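Local coordinates for protein succinate-semialdehyde dehydrogenase (Synechococcus sp., PDB 4ITA) that probably oxidises succinic semialdehyde to succinate with NADP+ as cofactor, as a member of the aldehyde dehydrogenase family, at residues V238-A243 and Q402-E407; A243-A248 and E274-E279. All blocks are in the same frame, centred on the assembly; numbering follows the deposited sequence.

Contact 1: V238-A243 and Q402-E407; sequences VVFPSA and QRFIQE
Phe-404 reaches from helix 398-407 to Val-238, near the end of strand 235-239, and Phe-240, just past it, joining the sheet of the alpha/beta aldehyde dehydrogenase fold to a helix packed on one of its faces. That helix is the crossover of a beta-alpha-beta unit between the parallel strands 390-394 and 412-415. From CB the side chain sets out with CG anti to the carbonyl carbon (chi1 -80°), and the far atoms of the ring make the contact. It begins at CE1 of Phe-404, 3.9 Å from CG1 of Val-238. At the tip, CZ of Phe-404 lies 3.7 Å from CG1 of Val-238 and also points into the Phe-240 ring, 4.0 Å above its plane and over its centre. The two phenyls thus form a T-shaped (edge-to-face) pair with planes at 87°, Phe-404 giving its edge and Phe-240 its face. Phenylalanine suits the helix position because its ring is long enough to span the 9.3 Å from CA of Phe-404 to CA of Val-238 and brings an aromatic edge to the Phe-240 face; a beta-branched valine suits the strand, holding CG1 anti to the backbone N (chi1 -174°), where it meets the ring. All three residues are buried. Phe-240 also stands edge-to-face with His-273, and Leu-375 of helix 375-383 touches Phe-404. One turn of the helix carries a salt bridge: Arg-403 grips the Glu-407 carboxylate side-on, its NH2 engaging Asp-376 as well. In this grip NE of Arg-403 sits 2.8 Å from OE2 of Glu-407, and NH2 of Arg-403 2.9 Å from OE1 of Glu-407.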
loop_
_atom_site.group_PDB
_atom_site.type_symbol
_atom_site.label_atom_id
_atom_site.label_comp_id
_atom_site.label_asym_id
_atom_site.label_seq_id
_atom_site.Cartn_x
_atom_site.Cartn_y
_atom_site.Cartn_z
ATOM N N VAL A 238 -19.035 -22.846 2.549
ATOM C CA VAL A 238 -20.297 -22.895 3.272
ATOM C C VAL A 238 -21.369 -23.491 2.383
ATOM O O VAL A 238 -21.550 -23.053 1.250
ATOM C CB VAL A 238 -20.724 -21.481 3.719
ATOM C CG1 VAL A 238 -21.959 -21.571 4.590
ATOM C CG2 VAL A 238 -19.597 -20.779 4.489
ATOM N N VAL A 239 -22.069 -24.506 2.887
ATOM C CA VAL A 239 -23.087 -25.184 2.095
ATOM C C VAL A 239 -24.437 -25.133 2.791
ATOM O O VAL A 239 -24.596 -25.659 3.890
ATOM C CB VAL A 239 -22.700 -26.647 1.802
ATOM C CG1 VAL A 239 -23.728 -27.294 0.876
ATOM C CG2 VAL A 239 -21.313 -26.712 1.174
ATOM N N PHE A 240 -25.405 -24.495 2.144
ATOM C CA PHE A 240 -26.720 -24.280 2.746
ATOM C C PHE A 240 -27.816 -25.127 2.075
ATOM O O PHE A 240 -27.573 -25.743 1.034
ATOM C CB PHE A 240 -27.026 -22.771 2.814
ATOM C CG PHE A 240 -26.796 -22.190 4.178
ATOM C CD1 PHE A 240 -25.651 -22.523 4.893
ATOM C CD2 PHE A 240 -27.720 -21.339 4.762
ATOM C CE1 PHE A 240 -25.431 -22.014 6.154
ATOM C CE2 PHE A 240 -27.501 -20.826 6.032
ATOM C CZ PHE A 240 -26.360 -21.166 6.731
ATOM N N PRO A 241 -29.015 -25.194 2.687
ATOM C CA PRO A 241 -29.983 -26.208 2.239
ATOM C C PRO A 241 -30.476 -26.107 0.791
ATOM O O PRO A 241 -30.884 -27.127 0.232
ATOM C CB PRO A 241 -31.146 -26.032 3.221
ATOM C CG PRO A 241 -30.508 -25.480 4.455
ATOM C CD PRO A 241 -29.451 -24.549 3.942
ATOM N N SER A 242 -30.434 -24.925 0.186
ATOM C CA SER A 242 -30.895 -24.782 -1.192
ATOM C C SER A 242 -29.792 -25.023 -2.216
ATOM O O SER A 242 -30.008 -24.864 -3.414
ATOM C CB SER A 242 -31.514 -23.407 -1.422
ATOM O OG SER A 242 -30.552 -22.376 -1.266
ATOM N N ALA A 243 -28.609 -25.408 -1.750
ATOM C CA ALA A 243 -27.490 -25.659 -2.660
ATOM C C ALA A 243 -27.690 -26.887 -3.547
ATOM O O ALA A 243 -28.396 -27.822 -3.172
ATOM C CB ALA A 243 -26.204 -25.804 -1.868
ATOM N N GLN A 402 -26.844 -12.528 -0.805
ATOM C CA GLN A 402 -26.435 -11.157 -0.518
ATOM C C GLN A 402 -25.797 -11.012 0.858
ATOM O O GLN A 402 -24.806 -10.296 1.013
ATOM C CB GLN A 402 -27.602 -10.186 -0.708
ATOM C CG GLN A 402 -27.998 -10.009 -2.177
ATOM C CD GLN A 402 -26.819 -9.615 -3.070
ATOM O OE1 GLN A 402 -26.117 -8.643 -2.793
ATOM N NE2 GLN A 402 -26.603 -10.372 -4.146
ATOM N N ARG A 403 -26.334 -11.698 1.859
ATOM C CA ARG A 403 -25.725 -11.644 3.183
ATOM C C ARG A 403 -24.326 -12.260 3.192
ATOM O O ARG A 403 -23.418 -11.712 3.820
ATOM C CB ARG A 403 -26.620 -12.284 4.245
ATOM C CG ARG A 403 -27.812 -11.413 4.634
ATOM C CD ARG A 403 -28.361 -11.789 6.006
ATOM N NE ARG A 403 -27.363 -11.641 7.065
ATOM C CZ ARG A 403 -27.439 -12.231 8.255
ATOM N NH1 ARG A 403 -28.466 -13.021 8.541
ATOM N NH2 ARG A 403 -26.485 -12.043 9.156
ATOM N N PHE A 404 -24.147 -13.383 2.499
ATOM C CA PHE A 404 -22.823 -13.989 2.393
ATOM C C PHE A 404 -21.843 -13.039 1.694
ATOM O O PHE A 404 -20.724 -12.828 2.176
ATOM C CB PHE A 404 -22.891 -15.319 1.633
ATOM C CG PHE A 404 -23.369 -16.490 2.462
ATOM C CD1 PHE A 404 -22.770 -16.802 3.679
ATOM C CD2 PHE A 404 -24.401 -17.306 2.004
ATOM C CE1 PHE A 404 -23.205 -17.899 4.429
ATOM C CE2 PHE A 404 -24.831 -18.400 2.747
ATOM C CZ PHE A 404 -24.233 -18.696 3.960
ATOM N N ILE A 405 -22.259 -12.474 0.561
ATOM C CA ILE A 405 -21.424 -11.518 -0.169
ATOM C C ILE A 405 -21.025 -10.342 0.718
ATOM O O ILE A 405 -19.861 -9.941 0.752
ATOM C CB ILE A 405 -22.146 -11.005 -1.434
ATOM C CG1 ILE A 405 -22.241 -12.122 -2.471
ATOM C CG2 ILE A 405 -21.428 -9.789 -2.017
ATOM C CD1 ILE A 405 -23.206 -11.836 -3.605
ATOM N N GLN A 406 -21.987 -9.797 1.450
ATOM C CA GLN A 406 -21.744 -8.601 2.238
ATOM C C GLN A 406 -20.941 -8.870 3.505
ATOM O O GLN A 406 -20.095 -8.063 3.897
ATOM C CB GLN A 406 -23.076 -7.926 2.592
ATOM C CG GLN A 406 -23.784 -7.324 1.387
ATOM C CD GLN A 406 -23.022 -6.162 0.782
ATOM O OE1 GLN A 406 -22.528 -5.293 1.500
ATOM N NE2 GLN A 406 -22.911 -6.146 -0.544
ATOM N N GLU A 407 -21.193 -10.006 4.145
ATOM C CA GLU A 407 -20.734 -10.206 5.513
ATOM C C GLU A 407 -19.569 -11.166 5.717
ATOM O O GLU A 407 -18.987 -11.187 6.798
ATOM C CB GLU A 407 -21.907 -10.602 6.414
ATOM C CG GLU A 407 -23.018 -9.566 6.449
ATOM C CD GLU A 407 -24.231 -10.025 7.233
ATOM O OE1 GLU A 407 -24.057 -10.744 8.239
ATOM O OE2 GLU A 407 -25.357 -9.662 6.828
#

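Contact 2: A243-A248 and E274-E279; sequences ADLDEA and EAIAAE
Leu-245 sends both its methyls against helix 274-289, where Ile-276 and Glu-279, nearly one turn apart, receive them. This is helix-to-helix packing on one face of the mixed sheet in the aldehyde dehydrogenase fold: helix 245-257 is the crossover of the beta-alpha-beta unit between the parallel neighbours 235-239 and 267-273, and helix 274-289 follows directly. CD1 of Leu-245 lies 4.0 Å from CB of Ile-276, and CD2 of Leu-245 lies 3.9 Å from CB of Ile-276. CD2 of Leu-245 is also 3.5 Å from CD of Glu-279. Glutamate serves at this more exposed border because its chain, with CG anti to the backbone N (chi1 178°) and extended beyond, carries its outer end, from CG to the carboxylate, across to CD2 of Leu-245 while its charge goes to Lys-283. Cutting Leu-245 back to an alanine is likely to open a gap beside Ile-276 and take away the methyl on which the end of Glu-279 rests. Farther out, Lys-283 also forms a salt bridge with Asp-246 OD1, and so probably eases the repulsion between that carboxylate and Glu-279, whose OE2 is 4.7 Å from OD1 of Asp-246. Behind Leu-245 and Ile-276 stands Val-239 of the sheet. The leucine sits in the first turn of its helix, and the N-cap Asp-244 probably helps to hold it in place: its OD1 accepts from Glu-247 N at 3.1 Å, an almost straight bond (171°) arriving from above the carboxylate plane.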
loop_
_atom_site.group_PDB
_atom_site.type_symbol
_atom_site.label_atom_id
_atom_site.label_comp_id
_atom_site.label_asym_id
_atom_site.label_seq_id
_atom_site.Cartn_x
_atom_site.Cartn_y
_atom_site.Cartn_z
ATOM N N ALA A 243 -28.609 -25.408 -1.750
ATOM C CA ALA A 243 -27.490 -25.659 -2.660
ATOM C C ALA A 243 -27.690 -26.887 -3.547
ATOM O O ALA A 243 -28.396 -27.822 -3.172
ATOM C CB ALA A 243 -26.204 -25.804 -1.868
ATOM N N ASP A 244 -27.061 -26.875 -4.722
ATOM C CA ASP A 244 -26.894 -28.084 -5.523
ATOM C C ASP A 244 -25.824 -28.903 -4.821
ATOM O O ASP A 244 -24.626 -28.653 -4.991
ATOM C CB ASP A 244 -26.447 -27.737 -6.950
ATOM C CG ASP A 244 -26.280 -28.975 -7.860
ATOM O OD1 ASP A 244 -26.087 -30.116 -7.375
ATOM O OD2 ASP A 244 -26.319 -28.787 -9.094
ATOM N N LEU A 245 -26.262 -29.879 -4.034
ATOM C CA LEU A 245 -25.376 -30.614 -3.141
ATOM C C LEU A 245 -24.311 -31.394 -3.894
ATOM O O LEU A 245 -23.140 -31.369 -3.520
ATOM C CB LEU A 245 -26.176 -31.562 -2.243
ATOM C CG LEU A 245 -26.157 -31.340 -0.731
ATOM C CD1 LEU A 245 -26.225 -29.859 -0.362
ATOM C CD2 LEU A 245 -27.299 -32.097 -0.084
ATOM N N ASP A 246 -24.706 -32.089 -4.955
ATOM C CA ASP A 246 -23.744 -32.888 -5.703
ATOM C C ASP A 246 -22.671 -32.017 -6.356
ATOM O O ASP A 246 -21.487 -32.369 -6.334
ATOM C CB ASP A 246 -24.434 -33.780 -6.741
ATOM C CG ASP A 246 -25.197 -34.931 -6.115
ATOM O OD1 ASP A 246 -25.003 -35.223 -4.918
ATOM O OD2 ASP A 246 -25.995 -35.563 -6.838
ATOM N N GLU A 247 -23.071 -30.875 -6.915
ATOM C CA GLU A 247 -22.088 -29.939 -7.469
ATOM C C GLU A 247 -21.166 -29.407 -6.373
ATOM O O GLU A 247 -19.956 -29.332 -6.560
ATOM C CB GLU A 247 -22.748 -28.766 -8.212
ATOM C CG GLU A 247 -21.717 -27.853 -8.889
ATOM C CD GLU A 247 -22.310 -26.606 -9.542
ATOM O OE1 GLU A 247 -23.498 -26.308 -9.311
ATOM O OE2 GLU A 247 -21.568 -25.926 -10.283
ATOM N N ALA A 248 -21.743 -29.044 -5.233
ATOM C CA ALA A 248 -20.957 -28.530 -4.115
ATOM C C ALA A 248 -19.920 -29.545 -3.618
ATOM O O ALA A 248 -18.794 -29.170 -3.286
ATOM C CB ALA A 248 -21.867 -28.069 -2.975
ATOM N N GLU A 274 -27.027 -27.837 9.113
ATOM C CA GLU A 274 -27.442 -29.122 9.680
ATOM C C GLU A 274 -28.458 -29.887 8.827
ATOM O O GLU A 274 -28.477 -31.122 8.852
ATOM C CB GLU A 274 -27.962 -28.946 11.110
ATOM C CG GLU A 274 -29.149 -28.026 11.252
ATOM C CD GLU A 274 -29.722 -28.050 12.655
ATOM O OE1 GLU A 274 -30.814 -27.480 12.855
ATOM O OE2 GLU A 274 -29.082 -28.644 13.550
ATOM N N ALA A 275 -29.277 -29.177 8.060
ATOM C CA ALA A 275 -30.305 -29.833 7.254
ATOM C C ALA A 275 -29.709 -30.692 6.136
ATOM O O ALA A 275 -30.340 -31.649 5.677
ATOM C CB ALA A 275 -31.268 -28.806 6.677
ATOM N N ILE A 276 -28.502 -30.348 5.689
ATOM C CA ILE A 276 -27.868 -31.088 4.600
ATOM C C ILE A 276 -26.537 -31.712 4.986
ATOM O O ILE A 276 -25.887 -32.353 4.159
ATOM C CB ILE A 276 -27.721 -30.214 3.309
ATOM C CG1 ILE A 276 -26.989 -28.886 3.586
ATOM C CG2 ILE A 276 -29.094 -29.927 2.716
ATOM C CD1 ILE A 276 -25.473 -28.973 3.732
ATOM N N ALA A 277 -26.132 -31.530 6.233
ATOM C CA ALA A 277 -24.784 -31.914 6.649
ATOM C C ALA A 277 -24.497 -33.407 6.518
ATOM O O ALA A 277 -23.405 -33.796 6.097
ATOM C CB ALA A 277 -24.521 -31.455 8.065
ATOM N N ALA A 278 -25.459 -34.249 6.887
ATOM C CA ALA A 278 -25.242 -35.693 6.817
ATOM C C ALA A 278 -24.993 -36.143 5.382
ATOM O O ALA A 278 -24.033 -36.867 5.113
ATOM C CB ALA A 278 -26.420 -36.446 7.423
ATOM N N GLU A 279 -25.847 -35.704 4.463
ATOM C CA GLU A 279 -25.718 -36.077 3.058
ATOM C C GLU A 279 -24.435 -35.519 2.444
ATOM O O GLU A 279 -23.691 -36.238 1.772
ATOM C CB GLU A 279 -26.930 -35.608 2.247
ATOM C CG GLU A 279 -26.822 -35.942 0.769
ATOM C CD GLU A 279 -28.017 -35.479 -0.041
ATOM O OE1 GLU A 279 -29.019 -35.053 0.569
ATOM O OE2 GLU A 279 -27.943 -35.538 -1.287
#

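Overall arrangement
Followed from the N terminus, the chain runs out of strand 235-239 through a type I turn to Ala-243, which both contacts share, and into helix 245-257. Contact 2 closes first, after strand 267-273 has been laid beside strand 235-239, when helix 274-289 comes back to the start of helix 245-257. Contact 1 closes only much later, at helix 398-407, and its longer loop contains the whole of contact 2. The two lie on opposite faces of one sheet: Val-238 turns to helix 398-407, whereas its neighbour Val-239 turns the other way, its CG1 3.8 Å from CD1 of Leu-245. Strand 235-239 is therefore sandwiched between helix layers.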